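Long-range contacts in Thiol:disulfide interchange protein DsbC (Haemophilus influenzae, PDB 1T3B), which probably forms and rearranges disulfide bonds in periplasmic proteins, working as a homodimeric oxidoreductase and isomerase of the thioredoxin family: residues 76-81 with 117-122; 135-140 with 160-165; 95-100 with 123-128. All blocks are in the same frame, centred on the assembly; numbering follows the deposited sequence.

Overall arrangement
The three contacts lie in the thioredoxin-like part of the chain, their centres 13 to 16 Å apart. Contact 1 joins strands 79-81 and 116-122 of the mixed sheet. The second segment of contact 3, 123-128, follows directly on strand 116-122 and meets the turn before helix 99-105, at whose start the redox-active disulfide C98-C101 lies. Along the chain these two contacts alternate their segments, while contact 2 follows both. It ties helix 131-141 to the loop leading into helix 166-177. W140 of that first helix packs on contact 1, and M136 touches D95, I96 and P124 of contact 3, so helix 131-141 packs against both the sheet and the turn before the redox-active disulfide.

Contact 1 (76-81 with 117-122); sequences DEMIVY and TVRYLA
I79 and Y120 pair as an antiparallel hydrogen-bonded couple. The amide I79 N reaches Y120 O at 3.0 Å, whereas the return bond, from Y120 N to I79 O, is longer at 3.3 Å. Two residues on, Y81 N meets V118 O at 3.0 Å. Between them V80 and R119 form a non-hydrogen-bonded pair.

On the face that carries I79, Y81, V118 and Y120, the Y81 ring brings CE2 in at the edge of the Y120 ring, near its plane and 3.2 Å from Y120 CE2. Neither ring lies over the other, and their planes stand at 78°. V118 CG1 lies over a face of the Y120 ring. V80 CG1 touches T117 CG2 at 3.7 Å on the other side of the sheet. There, with chi2 at 167°, the M78 chain runs out straight and lays SD over one face of the R119 guanidinium, 3.4 Å above its plane and toward its rim. M78 CG also packs on L121 CD2 at 3.6 Å.

Farther out, N72 and T91 hold R119 NH2, while N150 and H105 bond Y81 OH. L149 of helix 145-153 covers I79, Y81 and Y120. This is the antiparallel outer pairing of a thioredoxin-fold sheet: within this chain 79-81 is an edge strand, and 116-122 pairs on its inner side, in parallel, with strand 88-94.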
loop_
_atom_site.group_PDB
_atom_site.type_symbol
_atom_site.label_atom_id
_atom_site.label_comp_id
_atom_site.label_asym_id
_atom_site.label_seq_id
_atom_site.Cartn_x
_atom_site.Cartn_y
_atom_site.Cartn_z
ATOM N N ASP A 76 -14.186 -29.178 -1.951
ATOM C CA ASP A 76 -14.929 -30.055 -2.865
ATOM C C ASP A 76 -14.779 -29.747 -4.350
ATOM O O ASP A 76 -15.568 -30.221 -5.169
ATOM C CB ASP A 76 -16.422 -30.049 -2.515
ATOM C CG ASP A 76 -16.692 -30.501 -1.092
ATOM O OD1 ASP A 76 -16.009 -31.439 -0.624
ATOM O OD2 ASP A 76 -17.592 -29.928 -0.446
ATOM N N GLU A 77 -13.776 -28.948 -4.693
ATOM C CA GLU A 77 -13.516 -28.568 -6.079
ATOM C C GLU A 77 -12.092 -28.961 -6.407
ATOM O O GLU A 77 -11.682 -29.020 -7.569
ATOM C CB GLU A 77 -13.716 -27.064 -6.251
ATOM C CG GLU A 77 -15.176 -26.669 -6.294
ATOM C CD GLU A 77 -15.395 -25.176 -6.259
ATOM O OE1 GLU A 77 -14.695 -24.451 -6.984
ATOM O OE2 GLU A 77 -16.284 -24.726 -5.510
ATOM N N MET A 78 -11.353 -29.244 -5.343
ATOM C CA MET A 78 -9.969 -29.651 -5.441
ATOM C C MET A 78 -9.898 -31.089 -5.903
ATOM O O MET A 78 -10.760 -31.889 -5.570
ATOM C CB MET A 78 -9.297 -29.507 -4.077
ATOM C CG MET A 78 -9.139 -28.064 -3.655
ATOM S SD MET A 78 -8.690 -27.880 -1.931
ATOM C CE MET A 78 -9.413 -26.320 -1.606
ATOM N N ILE A 79 -8.875 -31.406 -6.689
ATOM C CA ILE A 79 -8.679 -32.756 -7.176
ATOM C C ILE A 79 -7.651 -33.391 -6.247
ATOM O O ILE A 79 -6.457 -33.255 -6.449
ATOM C CB ILE A 79 -8.192 -32.738 -8.625
ATOM C CG1 ILE A 79 -9.205 -31.964 -9.480
ATOM C CG2 ILE A 79 -8.025 -34.164 -9.124
ATOM C CD1 ILE A 79 -9.048 -32.125 -10.978
ATOM N N VAL A 80 -8.139 -34.086 -5.223
ATOM C CA VAL A 80 -7.297 -34.695 -4.198
ATOM C C VAL A 80 -6.643 -36.041 -4.486
ATOM O O VAL A 80 -7.213 -36.900 -5.141
ATOM C CB VAL A 80 -8.089 -34.841 -2.880
ATOM C CG1 VAL A 80 -7.147 -35.066 -1.717
ATOM C CG2 VAL A 80 -8.944 -33.625 -2.660
ATOM N N TYR A 81 -5.440 -36.203 -3.949
ATOM C CA TYR A 81 -4.645 -37.411 -4.067
ATOM C C TYR A 81 -4.134 -37.698 -2.649
ATOM O O TYR A 81 -2.952 -37.518 -2.375
ATOM C CB TYR A 81 -3.448 -37.172 -4.995
ATOM C CG TYR A 81 -3.799 -37.019 -6.452
ATOM C CD1 TYR A 81 -3.833 -38.119 -7.294
ATOM C CD2 TYR A 81 -4.113 -35.779 -6.985
ATOM C CE1 TYR A 81 -4.169 -37.990 -8.626
ATOM C CE2 TYR A 81 -4.451 -35.641 -8.317
ATOM C CZ TYR A 81 -4.478 -36.751 -9.133
ATOM O OH TYR A 81 -4.814 -36.624 -10.461
ATOM N N THR A 117 -0.637 -35.098 1.446
ATOM C CA THR A 117 -1.829 -35.137 0.608
ATOM C C THR A 117 -1.799 -33.957 -0.360
ATOM O O THR A 117 -1.809 -32.800 0.072
ATOM C CB THR A 117 -3.099 -35.012 1.464
ATOM O OG1 THR A 117 -3.350 -36.253 2.128
ATOM C CG2 THR A 117 -4.290 -34.631 0.611
ATOM N N VAL A 118 -1.774 -34.238 -1.660
ATOM C CA VAL A 118 -1.741 -33.172 -2.655
ATOM C C VAL A 118 -3.152 -32.826 -3.129
ATOM O O VAL A 118 -3.897 -33.688 -3.562
ATOM C CB VAL A 118 -0.862 -33.575 -3.857
ATOM C CG1 VAL A 118 -0.835 -32.461 -4.881
ATOM C CG2 VAL A 118 0.550 -33.881 -3.384
ATOM N N ARG A 119 -3.519 -31.554 -3.034
ATOM C CA ARG A 119 -4.845 -31.100 -3.441
ATOM C C ARG A 119 -4.709 -30.043 -4.533
ATOM O O ARG A 119 -4.167 -28.972 -4.296
ATOM C CB ARG A 119 -5.583 -30.512 -2.237
ATOM C CG ARG A 119 -5.298 -31.239 -0.928
ATOM C CD ARG A 119 -6.278 -30.847 0.169
ATOM N NE ARG A 119 -6.336 -29.403 0.352
ATOM C CZ ARG A 119 -7.088 -28.787 1.256
ATOM N NH1 ARG A 119 -7.859 -29.491 2.074
ATOM N NH2 ARG A 119 -7.066 -27.464 1.341
ATOM N N TYR A 120 -5.201 -30.338 -5.728
ATOM C CA TYR A 120 -5.080 -29.400 -6.827
ATOM C C TYR A 120 -6.216 -28.420 -7.017
ATOM O O TYR A 120 -7.393 -28.758 -6.921
ATOM C CB TYR A 120 -4.899 -30.115 -8.171
ATOM C CG TYR A 120 -3.643 -30.926 -8.353
ATOM C CD1 TYR A 120 -2.375 -30.346 -8.290
ATOM C CD2 TYR A 120 -3.727 -32.279 -8.633
ATOM C CE1 TYR A 120 -1.225 -31.110 -8.508
ATOM C CE2 TYR A 120 -2.592 -33.039 -8.848
ATOM C CZ TYR A 120 -1.354 -32.459 -8.784
ATOM O OH TYR A 120 -0.266 -33.265 -8.984
ATOM N N LEU A 121 -5.808 -27.197 -7.324
ATOM C CA LEU A 121 -6.678 -26.087 -7.635
ATOM C C LEU A 121 -6.161 -25.731 -9.019
ATOM O O LEU A 121 -5.007 -25.997 -9.331
ATOM C CB LEU A 121 -6.445 -24.932 -6.669
ATOM C CG LEU A 121 -7.196 -25.065 -5.355
ATOM C CD1 LEU A 121 -6.860 -23.939 -4.439
ATOM C CD2 LEU A 121 -8.678 -25.063 -5.652
ATOM N N ALA A 122 -6.997 -25.140 -9.854
ATOM C CA ALA A 122 -6.550 -24.803 -11.189
ATOM C C ALA A 122 -5.967 -23.407 -11.264
ATOM O O ALA A 122 -6.372 -22.494 -10.544
ATOM C CB ALA A 122 -7.698 -24.930 -12.181
#

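Contact 2 (135-140 with 160-165); sequences QMEAIW and EVKTPN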
loop_
_atom_site.group_PDB
_atom_site.type_symbol
_atom_site.label_atom_id
_atom_site.label_comp_id
_atom_site.label_asym_id
_atom_site.label_seq_id
_atom_site.Cartn_x
_atom_site.Cartn_y
_atom_site.Cartn_z
ATOM N N GLN A 135 -10.230 -26.665 -21.343
ATOM C CA GLN A 135 -10.009 -28.077 -21.065
ATOM C C GLN A 135 -9.935 -28.314 -19.566
ATOM O O GLN A 135 -10.412 -29.326 -19.059
ATOM C CB GLN A 135 -8.716 -28.543 -21.719
ATOM C CG GLN A 135 -8.658 -28.231 -23.188
ATOM C CD GLN A 135 -7.352 -28.634 -23.796
ATOM O OE1 GLN A 135 -6.296 -28.232 -23.327
ATOM N NE2 GLN A 135 -7.410 -29.436 -24.845
ATOM N N MET A 136 -9.343 -27.367 -18.853
ATOM C CA MET A 136 -9.220 -27.499 -17.416
ATOM C C MET A 136 -10.551 -27.349 -16.724
ATOM O O MET A 136 -10.769 -27.920 -15.666
ATOM C CB MET A 136 -8.222 -26.485 -16.874
ATOM C CG MET A 136 -6.782 -26.915 -17.113
ATOM S SD MET A 136 -5.567 -25.810 -16.451
ATOM C CE MET A 136 -5.196 -24.921 -17.894
ATOM N N GLU A 137 -11.448 -26.573 -17.312
ATOM C CA GLU A 137 -12.764 -26.412 -16.715
ATOM C C GLU A 137 -13.415 -27.783 -16.823
ATOM O O GLU A 137 -13.986 -28.303 -15.869
ATOM C CB GLU A 137 -13.578 -25.383 -17.488
ATOM C CG GLU A 137 -14.092 -24.248 -16.641
ATOM C CD GLU A 137 -15.118 -24.691 -15.631
ATOM O OE1 GLU A 137 -16.036 -25.429 -16.029
ATOM O OE2 GLU A 137 -15.027 -24.291 -14.450
ATOM N N ALA A 138 -13.293 -28.372 -18.003
ATOM C CA ALA A 138 -13.851 -29.680 -18.252
ATOM C C ALA A 138 -13.298 -30.649 -17.227
ATOM O O ALA A 138 -14.052 -31.359 -16.568
ATOM C CB ALA A 138 -13.494 -30.140 -19.648
ATOM N N ILE A 139 -11.980 -30.669 -17.081
ATOM C CA ILE A 139 -11.340 -31.579 -16.145
ATOM C C ILE A 139 -11.770 -31.410 -14.702
ATOM O O ILE A 139 -12.032 -32.388 -14.022
ATOM C CB ILE A 139 -9.802 -31.441 -16.185
ATOM C CG1 ILE A 139 -9.274 -31.838 -17.555
ATOM C CG2 ILE A 139 -9.176 -32.318 -15.129
ATOM C CD1 ILE A 139 -7.803 -31.541 -17.739
ATOM N N TRP A 140 -11.839 -30.169 -14.240
ATOM C CA TRP A 140 -12.190 -29.881 -12.857
ATOM C C TRP A 140 -13.642 -30.125 -12.474
ATOM O O TRP A 140 -13.959 -30.267 -11.289
ATOM C CB TRP A 140 -11.798 -28.439 -12.523
ATOM C CG TRP A 140 -10.577 -28.343 -11.666
ATOM C CD1 TRP A 140 -10.532 -28.213 -10.301
ATOM C CD2 TRP A 140 -9.224 -28.469 -12.101
ATOM N NE1 TRP A 140 -9.231 -28.261 -9.865
ATOM C CE2 TRP A 140 -8.409 -28.419 -10.950
ATOM C CE3 TRP A 140 -8.622 -28.625 -13.349
ATOM C CZ2 TRP A 140 -7.024 -28.520 -11.016
ATOM C CZ3 TRP A 140 -7.261 -28.725 -13.420
ATOM C CH2 TRP A 140 -6.470 -28.675 -12.260
ATOM N N GLU A 160 -14.375 -32.484 -25.936
ATOM C CA GLU A 160 -15.368 -31.438 -25.743
ATOM C C GLU A 160 -14.731 -30.389 -24.843
ATOM O O GLU A 160 -13.519 -30.418 -24.642
ATOM C CB GLU A 160 -16.645 -32.028 -25.132
ATOM C CG GLU A 160 -16.434 -32.951 -23.949
ATOM C CD GLU A 160 -16.027 -32.216 -22.682
ATOM O OE1 GLU A 160 -14.919 -31.637 -22.653
ATOM O OE2 GLU A 160 -16.816 -32.218 -21.708
ATOM N N VAL A 161 -15.512 -29.470 -24.287
ATOM C CA VAL A 161 -14.911 -28.451 -23.442
ATOM C C VAL A 161 -15.953 -27.525 -22.869
ATOM O O VAL A 161 -16.976 -27.277 -23.500
ATOM C CB VAL A 161 -13.880 -27.620 -24.246
ATOM C CG1 VAL A 161 -14.174 -26.134 -24.122
ATOM C CG2 VAL A 161 -12.483 -27.932 -23.769
ATOM N N LYS A 162 -15.674 -26.999 -21.678
ATOM C CA LYS A 162 -16.588 -26.092 -20.995
ATOM C C LYS A 162 -16.044 -24.670 -20.945
ATOM O O LYS A 162 -14.913 -24.407 -21.347
ATOM C CB LYS A 162 -16.856 -26.586 -19.569
ATOM C CG LYS A 162 -17.489 -27.971 -19.472
ATOM C CD LYS A 162 -17.722 -28.375 -18.013
ATOM C CE LYS A 162 -18.178 -29.837 -17.863
ATOM N NZ LYS A 162 -17.138 -30.846 -18.260
ATOM N N THR A 163 -16.858 -23.751 -20.444
ATOM C CA THR A 163 -16.462 -22.354 -20.338
ATOM C C THR A 163 -15.938 -22.062 -18.941
ATOM O O THR A 163 -16.599 -22.350 -17.938
ATOM C CB THR A 163 -17.648 -21.408 -20.646
ATOM O OG1 THR A 163 -17.960 -21.475 -22.043
ATOM C CG2 THR A 163 -17.305 -19.972 -20.279
ATOM N N PRO A 164 -14.734 -21.483 -18.860
ATOM C CA PRO A 164 -14.072 -21.131 -17.609
ATOM C C PRO A 164 -15.053 -20.565 -16.595
ATOM O O PRO A 164 -15.855 -19.691 -16.917
ATOM C CB PRO A 164 -13.037 -20.121 -18.062
ATOM C CG PRO A 164 -12.630 -20.679 -19.387
ATOM C CD PRO A 164 -13.956 -20.995 -20.009
ATOM N N ASN A 165 -14.986 -21.084 -15.371
ATOM C CA ASN A 165 -15.866 -20.662 -14.296
ATOM C C ASN A 165 -15.264 -21.007 -12.949
ATOM O O ASN A 165 -14.938 -20.122 -12.164
ATOM C CB ASN A 165 -17.224 -21.343 -14.435
ATOM C CG ASN A 165 -18.185 -20.982 -13.302
ATOM O OD1 ASN A 165 -19.292 -21.523 -13.209
ATOM N ND2 ASN A 165 -17.764 -20.065 -12.433
#
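E137 and P164 make the closest packing here, with E137 CG 3.3 Å from P164 CA. The same methylene lies 3.4 Å from T163 O, and K162 crosses the glutamate chain at about a right angle, its CB 3.8 Å from E137 OE1. On the next helix position A138 presents its small methyl group to the loop: A138 CB is 3.6 Å from E160 OE1, and the lysine chain runs on past it until K162 NZ comes within 3.5 Å of A138 CA. Nearly one turn back, V161 CG2 rests against the helix backbone, 3.5 Å from Q135 N, and touches Q135 CG as well. P164 reaches A133 and K134 of the same helix.

The polar contacts are fewer. E137 is bent at chi2 (-67°), which turns the carboxylate along the loop toward the start of helix 166-177. There OE2 accepts a weak bond from N165 N at 3.3 Å, its stronger partner being I166 N, with V167 N adding another weak bond. N165 occupies the N-cap position of that helix. Within the loop a long salt bridge joins K162 NZ to E160 OE2 at 3.7 Å, running along the flank of A138.

The chemistry is therefore uneven. Most of the contact is van der Waals packing of side chains and loop backbone on helix 131-141, while one buried carboxylate takes a hydrogen bond from I166 N, with weak ones from N165 N and V167 N, at the start of helix 166-177. Its negative charge should be favoured by the positive end of that helix dipole, which would make E137 a polar tie between two helices that are separate in sequence.

Contact 3 (95-100 with 123-128); sequences DITCHY and FPRAGM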
loop_
_atom_site.group_PDB
_atom_site.type_symbol
_atom_site.label_atom_id
_atom_site.label_comp_id
_atom_site.label_asym_id
_atom_site.label_seq_id
_atom_site.Cartn_x
_atom_site.Cartn_y
_atom_site.Cartn_z
ATOM N N ASP A 95 -1.159 -26.037 -13.655
ATOM C CA ASP A 95 -1.566 -25.778 -15.029
ATOM C C ASP A 95 -1.214 -27.035 -15.819
ATOM O O ASP A 95 -0.205 -27.676 -15.552
ATOM C CB ASP A 95 -0.823 -24.564 -15.585
ATOM C CG ASP A 95 -1.394 -24.088 -16.905
ATOM O OD1 ASP A 95 -1.511 -24.924 -17.832
ATOM O OD2 ASP A 95 -1.726 -22.886 -17.015
ATOM N N ILE A 96 -2.034 -27.386 -16.798
ATOM C CA ILE A 96 -1.813 -28.608 -17.556
ATOM C C ILE A 96 -0.749 -28.531 -18.625
ATOM O O ILE A 96 -0.307 -29.552 -19.153
ATOM C CB ILE A 96 -3.128 -29.100 -18.189
ATOM C CG1 ILE A 96 -3.767 -27.980 -19.003
ATOM C CG2 ILE A 96 -4.075 -29.551 -17.109
ATOM C CD1 ILE A 96 -5.030 -28.374 -19.672
ATOM N N THR A 97 -0.326 -27.321 -18.937
ATOM C CA THR A 97 0.687 -27.135 -19.956
ATOM C C THR A 97 2.002 -26.714 -19.307
ATOM O O THR A 97 2.786 -25.988 -19.911
ATOM C CB THR A 97 0.255 -26.035 -20.933
ATOM O OG1 THR A 97 0.020 -24.817 -20.201
ATOM C CG2 THR A 97 -1.010 -26.450 -21.679
ATOM N N CYS A 98 2.243 -27.169 -18.081
ATOM C CA CYS A 98 3.450 -26.788 -17.362
ATOM C C CYS A 98 4.318 -27.990 -16.978
ATOM O O CYS A 98 3.915 -28.841 -16.187
ATOM C CB CYS A 98 3.042 -25.943 -16.141
ATOM S SG CYS A 98 3.924 -26.197 -14.569
ATOM N N HIS A 99 5.517 -28.047 -17.556
ATOM C CA HIS A 99 6.469 -29.136 -17.321
ATOM C C HIS A 99 6.682 -29.560 -15.876
ATOM O O HIS A 99 6.718 -30.757 -15.575
ATOM C CB HIS A 99 7.829 -28.790 -17.931
ATOM C CG HIS A 99 8.897 -29.809 -17.657
ATOM N ND1 HIS A 99 10.023 -29.524 -16.913
ATOM C CD2 HIS A 99 9.013 -31.108 -18.028
ATOM C CE1 HIS A 99 10.785 -30.601 -16.837
ATOM N NE2 HIS A 99 10.196 -31.576 -17.504
ATOM N N TYR A 100 6.837 -28.588 -14.986
ATOM C CA TYR A 100 7.069 -28.881 -13.581
ATOM C C TYR A 100 5.806 -29.290 -12.845
ATOM O O TYR A 100 5.866 -30.031 -11.867
ATOM C CB TYR A 100 7.743 -27.681 -12.897
ATOM C CG TYR A 100 9.241 -27.616 -13.143
ATOM C CD1 TYR A 100 10.100 -28.540 -12.553
ATOM C CD2 TYR A 100 9.796 -26.657 -13.993
ATOM C CE1 TYR A 100 11.471 -28.513 -12.802
ATOM C CE2 TYR A 100 11.165 -26.628 -14.251
ATOM C CZ TYR A 100 11.992 -27.558 -13.652
ATOM O OH TYR A 100 13.337 -27.539 -13.907
ATOM N N PHE A 123 -5.005 -23.245 -12.156
ATOM C CA PHE A 123 -4.414 -21.953 -12.348
ATOM C C PHE A 123 -4.025 -21.774 -13.799
ATOM O O PHE A 123 -2.854 -21.896 -14.148
ATOM C CB PHE A 123 -3.184 -21.767 -11.464
ATOM C CG PHE A 123 -2.720 -20.342 -11.390
ATOM C CD1 PHE A 123 -3.340 -19.436 -10.531
ATOM C CD2 PHE A 123 -1.714 -19.881 -12.234
ATOM C CE1 PHE A 123 -2.969 -18.103 -10.517
ATOM C CE2 PHE A 123 -1.338 -18.543 -12.227
ATOM C CZ PHE A 123 -1.969 -17.656 -11.368
ATOM N N PRO A 124 -5.010 -21.530 -14.679
ATOM C CA PRO A 124 -4.684 -21.337 -16.098
ATOM C C PRO A 124 -3.982 -19.990 -16.324
ATOM O O PRO A 124 -4.606 -18.923 -16.340
ATOM C CB PRO A 124 -6.044 -21.448 -16.795
ATOM C CG PRO A 124 -7.024 -21.115 -15.733
ATOM C CD PRO A 124 -6.452 -21.759 -14.502
ATOM N N ARG A 125 -2.667 -20.071 -16.493
ATOM C CA ARG A 125 -1.803 -18.909 -16.680
ATOM C C ARG A 125 -2.150 -17.999 -17.857
ATOM O O ARG A 125 -2.317 -16.794 -17.674
ATOM C CB ARG A 125 -0.347 -19.377 -16.784
ATOM C CG ARG A 125 0.167 -20.021 -15.507
ATOM C CD ARG A 125 1.526 -20.667 -15.707
ATOM N NE ARG A 125 1.524 -21.654 -16.779
ATOM C CZ ARG A 125 2.568 -22.411 -17.098
ATOM N NH1 ARG A 125 3.696 -22.292 -16.418
ATOM N NH2 ARG A 125 2.487 -23.276 -18.099
ATOM N N ALA A 126 -2.247 -18.568 -19.058
ATOM C CA ALA A 126 -2.576 -17.801 -20.259
ATOM C C ALA A 126 -4.051 -17.377 -20.245
ATOM O O ALA A 126 -4.771 -17.518 -21.243
ATOM C CB ALA A 126 -2.266 -18.633 -21.515
ATOM N N GLY A 127 -4.495 -16.861 -19.102
ATOM C CA GLY A 127 -5.873 -16.424 -18.967
ATOM C C GLY A 127 -6.921 -17.490 -19.251
ATOM O O GLY A 127 -6.597 -18.607 -19.652
ATOM N N MET A 128 -8.189 -17.120 -19.062
ATOM C CA MET A 128 -9.322 -18.023 -19.264
ATOM C C MET A 128 -9.815 -17.973 -20.698
ATOM O O MET A 128 -10.953 -18.341 -20.980
ATOM C CB MET A 128 -10.486 -17.620 -18.361
ATOM C CG MET A 128 -10.086 -17.048 -17.026
ATOM S SD MET A 128 -9.383 -18.284 -15.947
ATOM C CE MET A 128 -10.753 -19.331 -15.783
#
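D95 OD2 is gripped twice by R125: the backbone R125 N gives it a fairly straight hydrogen bond of 3.0 Å, and R125 NE adds a weak, 3.5 Å bond that belongs to a salt bridge. The aspartate stands at the head of an Asx turn and of a type I beta turn, D95 to C98, leading into helix 99-105 with its thioredoxin-type CxxC.

The other carboxylate oxygen holds that turn. D95 OD1 accepts T97 N at 2.9 Å, close to its plane on the anti side, and T97 OG1 at 2.8 Å from well above the plane. With CG anti to the backbone N (chi1 -169°), D95 turns one oxygen to the turn and the other to the loop after strand 116-122; the bonds at both oxygens should fix the rotation of the carboxylate.

The R125 side chain then reaches along the turn. The bend at chi3 (-56°) brings the guanidinium across C98 CB, and its plane stands 50° from that of the carboxylate. T97 O lies at the edge of the guanidinium, in its plane and 3.3 Å from R125 NH2. C98, whose SG forms the redox-active disulfide with C101, lends its methylene to one face of the same group. T182 touches D95, C98 and R125. The arginine thus lies directly beside the first cysteine of the disulfide, with R125 NH2 3.4 Å from C98 CB.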